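MDM10 isoform 1 (Saccharomyces cerevisiae, PDB 7BTX) helps tether the endoplasmic reticulum to mitochondria as part of the ERMES complex and takes part in late assembly steps of the TOM translocase. Local coordinates at residues 41-46 and 485-490; 261-266 and 282-287. One frame throughout, in Å; residues are numbered along the deposited sequence.

Contact 1 (41-46 with 485-490) lies at the surface and joins the start of the first strand to the segment just before the last, side by side and running the same way. Contact 2 (261-266 with 282-287) is partly buried and pairs two neighbouring strands of one antiparallel hairpin. The two share no strand, and their nearest atoms are about 24 Å apart. Along the sequence, contact 2 is nested inside the loop that contact 1 closes. In both, the backbone hydrogen bonds across the contact are few and weak. Their side chains differ. Contact 1 sets isoleucine and phenylalanine on one face and polar groups on the other. Contact 2 has arginine, tyrosine and lysine packed with aliphatic groups at the open end of a hairpin.

Contact 1: 41-46 and 485-490; sequences SAIHLQ and FGIQFQ
I43 lies beside I487 and F489, all three pointing the same way. From CB, the I43 side chain splits. CG2 is anti to the backbone N and reaches F489 CE1 at 3.9 Å, in the ring plane, at its edge. CG1 lies beside the backbone N (chi1 -42°) and leads to CD1. That methyl ends 3.7 Å from I487 CG1, with CB and CD1 of I487 almost as near. L45 CD1, on the same face, is 4.3 Å from F489 CD1. The other face is polar. H44 CD2 is 4.0 Å from Q488 NE2. Q46 and Q490 lie side by side, their amide planes 28° apart.

The backbones run parallel. H44 bridges them with two weak hydrogen bonds: its N donates to I487 O (3.1 Å), and its O accepts from F489 N (2.9 Å). CA-H...O contacts, I43 to I487 O and Q488 to H44 O, add to these.

Segment 485-490 leads into the last strand, 491-492, and runs parallel to the first, 44-48, consistent with the closure of 19-stranded VDAC/Tom40-type barrels. Beyond 41-46, L45 bonds to F61 of strand 55-62, and I43 to T63 just after it. Segment 485-490 bonds to strand 439-447.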
loop_
_atom_site.group_PDB
_atom_site.type_symbol
_atom_site.label_atom_id
_atom_site.label_comp_id
_atom_site.label_asym_id
_atom_site.label_seq_id
_atom_site.Cartn_x
_atom_site.Cartn_y
_atom_site.Cartn_z
ATOM N N SER D 41 -10.189 4.360 15.745
ATOM C CA SER D 41 -9.617 3.022 15.671
ATOM C C SER D 41 -8.102 3.042 15.502
ATOM O O SER D 41 -7.465 1.986 15.482
ATOM C CB SER D 41 -10.263 2.230 14.539
ATOM O OG SER D 41 -10.070 2.881 13.298
ATOM N N ALA D 42 -7.512 4.230 15.399
ATOM C CA ALA D 42 -6.074 4.393 15.226
ATOM C C ALA D 42 -5.725 5.825 15.594
ATOM O O ALA D 42 -6.609 6.651 15.833
ATOM C CB ALA D 42 -5.627 4.098 13.800
ATOM N N ILE D 43 -4.426 6.116 15.631
ATOM C CA ILE D 43 -3.980 7.491 15.821
ATOM C C ILE D 43 -4.185 8.254 14.523
ATOM O O ILE D 43 -3.727 7.827 13.459
ATOM C CB ILE D 43 -2.512 7.537 16.264
ATOM C CG1 ILE D 43 -2.238 6.460 17.310
ATOM C CG2 ILE D 43 -2.169 8.910 16.799
ATOM C CD1 ILE D 43 -2.935 6.691 18.622
ATOM N N HIS D 44 -4.877 9.386 14.605
ATOM C CA HIS D 44 -5.355 10.086 13.421
ATOM C C HIS D 44 -5.118 11.573 13.604
ATOM O O HIS D 44 -5.578 12.155 14.586
ATOM C CB HIS D 44 -6.837 9.789 13.189
ATOM C CG HIS D 44 -7.375 10.341 11.909
ATOM N ND1 HIS D 44 -7.515 9.577 10.772
ATOM C CD2 HIS D 44 -7.824 11.577 11.589
ATOM C CE1 HIS D 44 -8.012 10.322 9.801
ATOM N NE2 HIS D 44 -8.211 11.539 10.272
ATOM N N LEU D 45 -4.398 12.187 12.672
ATOM C CA LEU D 45 -4.116 13.612 12.716
ATOM C C LEU D 45 -4.876 14.310 11.601
ATOM O O LEU D 45 -5.175 13.709 10.570
ATOM C CB LEU D 45 -2.620 13.901 12.580
ATOM C CG LEU D 45 -1.696 13.669 13.779
ATOM C CD1 LEU D 45 -1.311 12.209 13.958
ATOM C CD2 LEU D 45 -0.462 14.524 13.661
ATOM N N GLN D 46 -5.192 15.583 11.817
ATOM C CA GLN D 46 -5.954 16.344 10.840
ATOM C C GLN D 46 -5.673 17.825 11.027
ATOM O O GLN D 46 -5.651 18.315 12.152
ATOM C CB GLN D 46 -7.455 16.066 10.962
ATOM C CG GLN D 46 -8.316 16.955 10.095
ATOM C CD GLN D 46 -9.707 16.434 9.916
ATOM O OE1 GLN D 46 -10.056 15.373 10.424
ATOM N NE2 GLN D 46 -10.519 17.177 9.184
ATOM N N PHE D 485 -8.927 0.817 20.631
ATOM C CA PHE D 485 -8.468 2.096 21.150
ATOM C C PHE D 485 -8.156 3.050 19.993
ATOM O O PHE D 485 -7.869 2.629 18.872
ATOM C CB PHE D 485 -7.229 1.890 22.029
ATOM C CG PHE D 485 -6.749 3.137 22.719
ATOM C CD1 PHE D 485 -7.461 3.683 23.777
ATOM C CD2 PHE D 485 -5.590 3.773 22.299
ATOM C CE1 PHE D 485 -7.026 4.832 24.409
ATOM C CE2 PHE D 485 -5.148 4.922 22.926
ATOM C CZ PHE D 485 -5.868 5.451 23.983
ATOM N N GLY D 486 -8.221 4.350 20.271
ATOM C CA GLY D 486 -7.858 5.340 19.275
ATOM C C GLY D 486 -7.746 6.758 19.792
ATOM O O GLY D 486 -8.497 7.158 20.679
ATOM N N ILE D 487 -6.800 7.523 19.257
ATOM C CA ILE D 487 -6.652 8.936 19.573
ATOM C C ILE D 487 -6.846 9.719 18.274
ATOM O O ILE D 487 -6.613 9.211 17.181
ATOM C CB ILE D 487 -5.289 9.241 20.239
ATOM C CG1 ILE D 487 -5.000 8.227 21.342
ATOM C CG2 ILE D 487 -5.268 10.598 20.913
ATOM C CD1 ILE D 487 -3.626 8.345 21.951
ATOM N N GLN D 488 -7.311 10.960 18.399
ATOM C CA GLN D 488 -7.605 11.778 17.233
ATOM C C GLN D 488 -7.214 13.229 17.464
ATOM O O GLN D 488 -7.964 13.988 18.080
ATOM C CB GLN D 488 -9.084 11.675 16.883
ATOM C CG GLN D 488 -9.491 12.425 15.644
ATOM C CD GLN D 488 -10.520 11.676 14.840
ATOM O OE1 GLN D 488 -10.854 10.536 15.150
ATOM N NE2 GLN D 488 -11.029 12.309 13.794
ATOM N N PHE D 489 -6.040 13.623 16.986
ATOM C CA PHE D 489 -5.607 15.004 17.077
ATOM C C PHE D 489 -6.134 15.790 15.884
ATOM O O PHE D 489 -6.326 15.251 14.793
ATOM C CB PHE D 489 -4.083 15.100 17.130
ATOM C CG PHE D 489 -3.449 14.236 18.183
ATOM C CD1 PHE D 489 -3.023 12.950 17.887
ATOM C CD2 PHE D 489 -3.259 14.718 19.465
ATOM C CE1 PHE D 489 -2.439 12.160 18.853
ATOM C CE2 PHE D 489 -2.673 13.932 20.434
ATOM C CZ PHE D 489 -2.264 12.655 20.127
ATOM N N GLN D 490 -6.362 17.081 16.098
ATOM C CA GLN D 490 -7.038 17.881 15.088
ATOM C C GLN D 490 -6.741 19.350 15.326
ATOM O O GLN D 490 -6.805 19.816 16.461
ATOM C CB GLN D 490 -8.547 17.625 15.123
ATOM C CG GLN D 490 -9.381 18.602 14.348
ATOM C CD GLN D 490 -10.753 18.062 14.081
ATOM O OE1 GLN D 490 -10.962 16.852 14.088
ATOM N NE2 GLN D 490 -11.705 18.954 13.848
#

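Contact 2: 261-266 and 282-287; sequences TGRPLT and YSAKTG
R263 reaches across the hairpin to Y282 and T286. The polar contacts come first. R263 NH1 gives a weak hydrogen bond to Y282 OH at 3.4 Å. The hydroxyl sits at the edge of the guanidinium, near its plane, and the tyrosine ring is turned 59° from that plane. The chain gets there by a bend at chi3 (-99°). K285 turns back on its own segment. Its NZ donates to G287 O at 2.9 Å and, more weakly, to T288 O.

Packing contacts fall on both faces of the hairpin. T286 CG2 lies over one face of the guanidinium, 3.5 Å from R263 NH2. In place of R263, an alanine is likely to leave Y282 OH without this donor and the T286 methyl without the flat group it lies on. L265 CD2 packs 3.6 Å from Y282 CE2, beside the R263 group. On the other face P264 CD meets K285 CD at 3.7 Å, and T266 CB meets S283 CB at 4.0 Å. At the open end of the hairpin, away from its turn, T261 CG2 rests on G287 CA at 3.9 Å.

The backbone contribution is modest. T266 N gives a weak hydrogen bond to S283 O (3.0 Å), and L265 CA-H points at the same oxygen. T286 is the centre of an inverse gamma turn. At G262 and G287 a side chain would run into the preceding carbonyl O.

The two strands run antiparallel, 170° apart, in the antiparallel part of the barrel wall. Strand 263-269 is flanked on its far side by strand 245-258: L265 bonds to T256, and P264 touches Y255 and H257. Strand 280-284 is flanked by strand 292-297, where Y282 bonds to A294.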
loop_
_atom_site.group_PDB
_atom_site.type_symbol
_atom_site.label_atom_id
_atom_site.label_comp_id
_atom_site.label_asym_id
_atom_site.label_seq_id
_atom_site.Cartn_x
_atom_site.Cartn_y
_atom_site.Cartn_z
ATOM N N THR D 261 -32.961 18.262 39.743
ATOM C CA THR D 261 -31.603 18.789 39.720
ATOM C C THR D 261 -31.501 19.977 38.761
ATOM O O THR D 261 -30.526 20.739 38.791
ATOM C CB THR D 261 -30.635 17.661 39.334
ATOM O OG1 THR D 261 -30.971 16.488 40.084
ATOM C CG2 THR D 261 -29.186 17.996 39.680
ATOM N N GLY D 262 -32.538 20.181 37.959
ATOM C CA GLY D 262 -32.557 21.154 36.891
ATOM C C GLY D 262 -32.352 20.406 35.597
ATOM O O GLY D 262 -31.212 20.158 35.192
ATOM N N ARG D 263 -33.456 20.077 34.924
ATOM C CA ARG D 263 -33.426 19.094 33.851
ATOM C C ARG D 263 -34.728 19.072 33.065
ATOM O O ARG D 263 -35.815 19.170 33.645
ATOM C CB ARG D 263 -33.151 17.692 34.413
ATOM C CG ARG D 263 -34.017 17.293 35.604
ATOM C CD ARG D 263 -33.380 16.178 36.415
ATOM N NE ARG D 263 -33.946 14.872 36.090
ATOM C CZ ARG D 263 -33.580 13.735 36.672
ATOM N NH1 ARG D 263 -34.147 12.593 36.315
ATOM N NH2 ARG D 263 -32.649 13.739 37.616
ATOM N N PRO D 264 -34.655 18.976 31.751
ATOM C CA PRO D 264 -35.809 18.502 30.985
ATOM C C PRO D 264 -35.856 16.985 30.935
ATOM O O PRO D 264 -35.030 16.310 31.553
ATOM C CB PRO D 264 -35.575 19.104 29.597
ATOM C CG PRO D 264 -34.108 19.256 29.512
ATOM C CD PRO D 264 -33.662 19.635 30.890
ATOM N N LEU D 265 -36.830 16.438 30.215
ATOM C CA LEU D 265 -36.921 15.003 29.984
ATOM C C LEU D 265 -37.337 14.779 28.541
ATOM O O LEU D 265 -37.942 15.661 27.931
ATOM C CB LEU D 265 -37.927 14.348 30.931
ATOM C CG LEU D 265 -37.583 14.148 32.406
ATOM C CD1 LEU D 265 -37.958 15.361 33.234
ATOM C CD2 LEU D 265 -38.299 12.929 32.932
ATOM N N THR D 266 -37.017 13.621 27.974
ATOM C CA THR D 266 -37.435 13.336 26.609
ATOM C C THR D 266 -37.772 11.862 26.456
ATOM O O THR D 266 -36.885 11.036 26.233
ATOM C CB THR D 266 -36.350 13.735 25.602
ATOM O OG1 THR D 266 -35.945 15.089 25.827
ATOM C CG2 THR D 266 -36.868 13.618 24.182
ATOM N N TYR D 282 -35.605 6.912 27.082
ATOM C CA TYR D 282 -35.656 7.911 28.134
ATOM C C TYR D 282 -34.388 8.746 28.055
ATOM O O TYR D 282 -33.320 8.229 27.732
ATOM C CB TYR D 282 -35.784 7.246 29.503
ATOM C CG TYR D 282 -35.746 8.187 30.675
ATOM C CD1 TYR D 282 -34.586 8.357 31.418
ATOM C CD2 TYR D 282 -36.875 8.886 31.055
ATOM C CE1 TYR D 282 -34.552 9.208 32.495
ATOM C CE2 TYR D 282 -36.851 9.738 32.130
ATOM C CZ TYR D 282 -35.688 9.898 32.844
ATOM O OH TYR D 282 -35.665 10.752 33.919
ATOM N N SER D 283 -34.502 10.040 28.328
ATOM C CA SER D 283 -33.366 10.945 28.173
ATOM C C SER D 283 -33.488 12.103 29.147
ATOM O O SER D 283 -34.189 13.076 28.867
ATOM C CB SER D 283 -33.275 11.463 26.744
ATOM O OG SER D 283 -32.242 12.419 26.641
ATOM N N ALA D 284 -32.791 12.020 30.268
ATOM C CA ALA D 284 -32.857 13.057 31.278
ATOM C C ALA D 284 -31.674 14.005 31.134
ATOM O O ALA D 284 -30.885 13.911 30.194
ATOM C CB ALA D 284 -32.912 12.430 32.668
ATOM N N LYS D 285 -31.563 14.948 32.061
ATOM C CA LYS D 285 -30.459 15.899 32.079
ATOM C C LYS D 285 -29.950 16.059 33.509
ATOM O O LYS D 285 -29.860 17.167 34.038
ATOM C CB LYS D 285 -30.868 17.241 31.475
ATOM C CG LYS D 285 -29.704 17.986 30.845
ATOM C CD LYS D 285 -29.965 19.473 30.740
ATOM C CE LYS D 285 -28.668 20.243 30.565
ATOM N NZ LYS D 285 -27.813 20.153 31.778
ATOM N N THR D 286 -29.611 14.942 34.154
ATOM C CA THR D 286 -29.415 14.882 35.601
ATOM C C THR D 286 -28.172 15.626 36.066
ATOM O O THR D 286 -27.178 15.011 36.462
ATOM C CB THR D 286 -29.305 13.430 36.058
ATOM O OG1 THR D 286 -27.997 12.939 35.747
ATOM C CG2 THR D 286 -30.320 12.573 35.340
ATOM N N GLY D 287 -28.227 16.944 36.034
ATOM C CA GLY D 287 -27.110 17.768 36.438
ATOM C C GLY D 287 -27.048 19.006 35.571
ATOM O O GLY D 287 -27.674 19.088 34.518
#